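Local coordinates for protein putative serine phosphatase (Pseudomonas aeruginosa, PDB 6K4E) that is probably a metal-dependent PP2C-type protein phosphatase, acting in a threonine phosphorylation pathway that controls biofilm formation in response to carbon availability, at residues R183-Y195 against V202-D214. Residues are numbered along the deposited sequence; the frame is centred on the assembly and turned at random.
Sequences RQLAFAGAKISLY and VQELKGARRAIGD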
loop_
_atom_site.group_PDB
_atom_site.type_symbol
_atom_site.label_atom_id
_atom_site.label_comp_id
_atom_site.label_asym_id
_atom_site.label_seq_id
_atom_site.Cartn_x
_atom_site.Cartn_y
_atom_site.Cartn_z
ATOM N N ARG B 183 -11.190 4.538 33.019
ATOM C CA ARG B 183 -9.921 5.114 33.442
ATOM C C ARG B 183 -8.792 4.084 33.464
ATOM O O ARG B 183 -8.197 3.821 34.510
ATOM C CB ARG B 183 -10.050 5.877 34.775
ATOM C CG ARG B 183 -9.847 7.369 34.583
ATOM C CD ARG B 183 -11.075 8.179 34.917
ATOM N NE ARG B 183 -10.695 9.424 35.586
ATOM C CZ ARG B 183 -11.488 10.482 35.713
ATOM N NH1 ARG B 183 -12.717 10.463 35.212
ATOM N NH2 ARG B 183 -11.053 11.574 36.333
ATOM N N GLN B 184 -8.531 3.457 32.293
ATOM C CA GLN B 184 -7.435 2.503 32.174
ATOM C C GLN B 184 -6.976 2.410 30.744
ATOM O O GLN B 184 -7.718 2.697 29.814
ATOM C CB GLN B 184 -7.692 1.132 32.851
ATOM C CG GLN B 184 -8.505 0.087 32.128
ATOM C CD GLN B 184 -8.319 -1.250 32.822
ATOM O OE1 GLN B 184 -7.954 -2.260 32.212
ATOM N NE2 GLN B 184 -8.513 -1.280 34.128
ATOM N N LEU B 185 -5.707 2.096 30.586
ATOM C CA LEU B 185 -5.033 2.055 29.299
ATOM C C LEU B 185 -4.570 0.636 29.012
ATOM O O LEU B 185 -4.118 -0.052 29.926
ATOM C CB LEU B 185 -3.824 3.000 29.446
ATOM C CG LEU B 185 -2.949 3.308 28.269
ATOM C CD1 LEU B 185 -2.530 4.772 28.304
ATOM C CD2 LEU B 185 -1.710 2.409 28.264
ATOM N N ALA B 186 -4.689 0.195 27.739
ATOM C CA ALA B 186 -4.186 -1.114 27.354
ATOM C C ALA B 186 -3.146 -0.863 26.282
ATOM O O ALA B 186 -3.416 -0.115 25.355
ATOM C CB ALA B 186 -5.316 -1.988 26.820
ATOM N N PHE B 187 -1.951 -1.414 26.438
ATOM C CA PHE B 187 -0.875 -1.241 25.464
ATOM C C PHE B 187 -0.325 -2.583 25.001
ATOM O O PHE B 187 -0.142 -3.489 25.804
ATOM C CB PHE B 187 0.282 -0.371 26.057
ATOM C CG PHE B 187 1.592 -0.464 25.290
ATOM C CD1 PHE B 187 1.725 0.103 24.020
ATOM C CD2 PHE B 187 2.668 -1.173 25.806
ATOM C CE1 PHE B 187 2.913 -0.050 23.288
ATOM C CE2 PHE B 187 3.850 -1.304 25.079
ATOM C CZ PHE B 187 3.970 -0.731 23.842
ATOM N N ALA B 188 -0.035 -2.700 23.714
ATOM C CA ALA B 188 0.627 -3.887 23.159
ATOM C C ALA B 188 1.580 -3.408 22.088
ATOM O O ALA B 188 1.199 -2.590 21.265
ATOM C CB ALA B 188 -0.382 -4.873 22.590
ATOM N N GLY B 189 2.815 -3.879 22.140
ATOM C CA GLY B 189 3.847 -3.463 21.200
ATOM C C GLY B 189 4.786 -4.541 20.712
ATOM O O GLY B 189 5.056 -5.506 21.424
ATOM N N ALA B 190 5.251 -4.397 19.464
ATOM C CA ALA B 190 6.251 -5.258 18.836
ATOM C C ALA B 190 7.431 -4.326 18.529
ATOM O O ALA B 190 7.340 -3.522 17.606
ATOM C CB ALA B 190 5.700 -5.858 17.552
ATOM N N LYS B 191 8.445 -4.315 19.415
ATOM C CA LYS B 191 9.679 -3.537 19.325
ATOM C C LYS B 191 9.448 -2.029 19.456
ATOM O O LYS B 191 10.284 -1.237 19.003
ATOM C CB LYS B 191 10.479 -3.892 18.053
ATOM C CG LYS B 191 11.140 -5.287 18.116
ATOM C CD LYS B 191 11.885 -5.680 16.852
ATOM C CE LYS B 191 13.142 -4.888 16.581
ATOM N NZ LYS B 191 13.638 -5.135 15.200
ATOM N N ILE B 192 8.313 -1.640 20.080
ATOM C CA ILE B 192 7.941 -0.246 20.357
ATOM C C ILE B 192 7.418 -0.167 21.776
ATOM O O ILE B 192 6.669 -1.040 22.213
ATOM C CB ILE B 192 7.027 0.444 19.287
ATOM C CG1 ILE B 192 7.901 0.801 18.031
ATOM C CG2 ILE B 192 6.337 1.754 19.858
ATOM C CD1 ILE B 192 7.275 1.454 16.956
ATOM N N SER B 193 7.888 0.845 22.509
ATOM C CA SER B 193 7.543 1.069 23.913
ATOM C C SER B 193 6.563 2.197 24.066
ATOM O O SER B 193 6.525 3.115 23.235
ATOM C CB SER B 193 8.794 1.435 24.713
ATOM O OG SER B 193 9.826 0.474 24.578
ATOM N N LEU B 194 5.808 2.163 25.155
ATOM C CA LEU B 194 4.965 3.270 25.554
ATOM C C LEU B 194 5.676 3.941 26.738
ATOM O O LEU B 194 5.960 3.295 27.735
ATOM C CB LEU B 194 3.543 2.837 25.927
ATOM C CG LEU B 194 2.630 3.951 26.485
ATOM C CD1 LEU B 194 2.188 4.904 25.413
ATOM C CD2 LEU B 194 1.447 3.371 27.127
ATOM N N TYR B 195 6.008 5.227 26.594
ATOM C CA TYR B 195 6.631 5.999 27.632
ATOM C C TYR B 195 5.498 6.831 28.270
ATOM O O TYR B 195 4.582 7.249 27.568
ATOM C CB TYR B 195 7.673 6.920 27.016
ATOM C CG TYR B 195 9.024 6.281 26.803
ATOM C CD1 TYR B 195 9.972 6.254 27.823
ATOM C CD2 TYR B 195 9.384 5.754 25.561
ATOM C CE1 TYR B 195 11.224 5.678 27.633
ATOM C CE2 TYR B 195 10.638 5.172 25.359
ATOM C CZ TYR B 195 11.556 5.138 26.403
ATOM O OH TYR B 195 12.820 4.632 26.226
ATOM N N VAL B 202 9.187 8.676 35.108
ATOM C CA VAL B 202 9.155 8.236 33.704
ATOM C C VAL B 202 8.960 6.712 33.776
ATOM O O VAL B 202 9.752 6.027 34.418
ATOM C CB VAL B 202 10.401 8.615 32.827
ATOM C CG1 VAL B 202 10.237 8.156 31.386
ATOM C CG2 VAL B 202 10.655 10.102 32.846
ATOM N N GLN B 203 7.884 6.204 33.174
ATOM C CA GLN B 203 7.596 4.762 33.069
ATOM C C GLN B 203 7.747 4.383 31.628
ATOM O O GLN B 203 7.392 5.161 30.741
ATOM C CB GLN B 203 6.154 4.422 33.461
ATOM C CG GLN B 203 5.742 4.826 34.863
ATOM C CD GLN B 203 4.469 4.153 35.314
ATOM O OE1 GLN B 203 4.278 3.908 36.509
ATOM N NE2 GLN B 203 3.557 3.854 34.388
ATOM N N GLU B 204 8.269 3.195 31.385
ATOM C CA GLU B 204 8.395 2.660 30.043
ATOM C C GLU B 204 7.710 1.287 30.060
ATOM O O GLU B 204 8.141 0.389 30.789
ATOM C CB GLU B 204 9.876 2.545 29.631
ATOM C CG GLU B 204 10.070 2.137 28.174
ATOM C CD GLU B 204 11.468 1.744 27.726
ATOM O OE1 GLU B 204 12.433 1.903 28.512
ATOM O OE2 GLU B 204 11.602 1.298 26.566
ATOM N N LEU B 205 6.592 1.153 29.312
ATOM C CA LEU B 205 5.876 -0.100 29.148
ATOM C C LEU B 205 6.541 -0.712 27.909
ATOM O O LEU B 205 6.264 -0.284 26.794
ATOM C CB LEU B 205 4.369 0.139 28.917
ATOM C CG LEU B 205 3.477 0.710 30.067
ATOM C CD1 LEU B 205 2.005 0.533 29.763
ATOM C CD2 LEU B 205 3.879 0.221 31.469
ATOM N N LYS B 206 7.506 -1.627 28.110
ATOM C CA LYS B 206 8.257 -2.233 26.999
ATOM C C LYS B 206 7.413 -3.139 26.133
ATOM O O LYS B 206 6.564 -3.868 26.640
ATOM C CB LYS B 206 9.506 -2.981 27.496
ATOM C CG LYS B 206 10.555 -2.079 28.137
ATOM C CD LYS B 206 11.468 -2.860 29.076
ATOM C CE LYS B 206 12.265 -1.968 30.007
ATOM N NZ LYS B 206 11.447 -1.467 31.147
ATOM N N GLY B 207 7.644 -3.062 24.832
ATOM C CA GLY B 207 6.987 -3.914 23.848
ATOM C C GLY B 207 7.781 -5.198 23.698
ATOM O O GLY B 207 8.901 -5.298 24.214
ATOM N N ALA B 208 7.203 -6.198 23.007
ATOM C CA ALA B 208 7.835 -7.494 22.751
ATOM C C ALA B 208 9.114 -7.299 21.946
ATOM O O ALA B 208 9.224 -6.324 21.195
ATOM C CB ALA B 208 6.878 -8.399 21.991
ATOM N N ARG B 209 10.084 -8.216 22.119
ATOM C CA ARG B 209 11.359 -8.148 21.399
ATOM C C ARG B 209 11.237 -8.688 19.956
ATOM O O ARG B 209 12.217 -8.674 19.210
ATOM C CB ARG B 209 12.508 -8.815 22.195
ATOM C CG ARG B 209 12.938 -7.980 23.401
ATOM C CD ARG B 209 14.363 -8.239 23.866
ATOM N NE ARG B 209 15.166 -7.017 23.829
ATOM C CZ ARG B 209 15.351 -6.203 24.863
ATOM N NH1 ARG B 209 14.814 -6.486 26.044
ATOM N NH2 ARG B 209 16.079 -5.102 24.726
ATOM N N ARG B 210 10.020 -9.092 19.551
ATOM C CA ARG B 210 9.735 -9.638 18.228
ATOM C C ARG B 210 8.962 -8.655 17.402
ATOM O O ARG B 210 7.960 -8.120 17.865
ATOM C CB ARG B 210 8.925 -10.945 18.337
ATOM C CG ARG B 210 9.549 -11.998 19.265
ATOM C CD ARG B 210 8.589 -13.110 19.697
ATOM N NE ARG B 210 7.351 -12.630 20.334
ATOM C CZ ARG B 210 7.236 -12.260 21.608
ATOM N NH1 ARG B 210 8.295 -12.268 22.409
ATOM N NH2 ARG B 210 6.064 -11.866 22.085
ATOM N N ALA B 211 9.403 -8.434 16.162
ATOM C CA ALA B 211 8.693 -7.576 15.215
ATOM C C ALA B 211 7.503 -8.342 14.654
ATOM O O ALA B 211 7.472 -9.580 14.711
ATOM C CB ALA B 211 9.616 -7.175 14.078
ATOM N N ILE B 212 6.508 -7.604 14.127
ATOM C CA ILE B 212 5.331 -8.194 13.499
ATOM C C ILE B 212 5.784 -8.866 12.174
ATOM O O ILE B 212 6.363 -8.205 11.325
ATOM C CB ILE B 212 4.236 -7.115 13.269
ATOM C CG1 ILE B 212 3.549 -6.727 14.583
ATOM C CG2 ILE B 212 3.210 -7.550 12.208
ATOM C CD1 ILE B 212 3.173 -5.351 14.653
ATOM N N GLY B 213 5.485 -10.149 12.002
ATOM C CA GLY B 213 5.814 -10.868 10.774
ATOM C C GLY B 213 7.217 -11.431 10.747
ATOM O O GLY B 213 8.110 -10.852 10.116
ATOM N N ASP B 214 7.407 -12.578 11.436
ATOM C CA ASP B 214 8.683 -13.284 11.562
ATOM C C ASP B 214 8.561 -14.740 11.121
ATOM O O ASP B 214 7.863 -15.039 10.156
ATOM C CB ASP B 214 9.181 -13.215 13.022
ATOM C CG ASP B 214 9.924 -11.948 13.410
ATOM O OD1 ASP B 214 9.700 -10.898 12.763
ATOM O OD2 ASP B 214 10.714 -12.000 14.376
HETATM O O HOH W 1 13.235 3.055 24.157
#
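Leu194 and Leu205 pair in an antiparallel beta hairpin at the edge of one sheet, with 202-205 as the outermost strand within this chain, and the chain following the hairpin then runs past the end of strand 184-190, which belongs to the other sheet. Their backbones exchange two hydrogen bonds, Leu194 N to Leu205 O at 3.0 Å and Leu205 N to Leu194 O, while the side chains lie alongside each other and point the same way. Leu205 turns to the face of the hairpin that lies against strand 184-190, where its CB meets Phe187 CD2 at 3.8 Å. With CG anti to the backbone N (chi1 163°), the Phe187 ring reaches from strand 184-190 toward the hairpin to receive Leu194 CB over the centre of one face, Gly189 N lying nearer the rim of the opposite face. Phe187 thereby bridges the two antiparallel sheets of the PP2C-type beta sandwich, and strand 223-226 adds Ile223 and Val225 against Leu205. On the other side of the hairpin, the Glu204 carboxylate stacks on the Tyr195 ring, the planes 13° apart, with CG 3.9 Å from the ring centroid in a CH-pi contact. Glu204 OE2 accepts a hydrogen bond from Ser193 OG (2.8 Å) through its anti lone pair, which helps hold the carboxylate near the CZ-OH end of the ring. A water bonded to Tyr195 OH donates weakly to Glu204 OE2, and Phe257 meets the tyrosine edge-to-face. Farther along, Ala208 is gripped twice: its N donates to Gly189 O (2.8 Å) from above the Gly189 carbonyl plane, whereas Lys191 N approaches Ala208 O in the plane of Ala208's own carbonyl. Beside these bonds Gly207 CA makes a CA-H...O contact with Ile192 O (3.3 Å). Ala190 CB touches Ile212 CG1 at 3.8 Å, and the bent Lys191 chain lays CD against Ala211 CB, its side chain coming within about 5 Å of a bound magnesium ion.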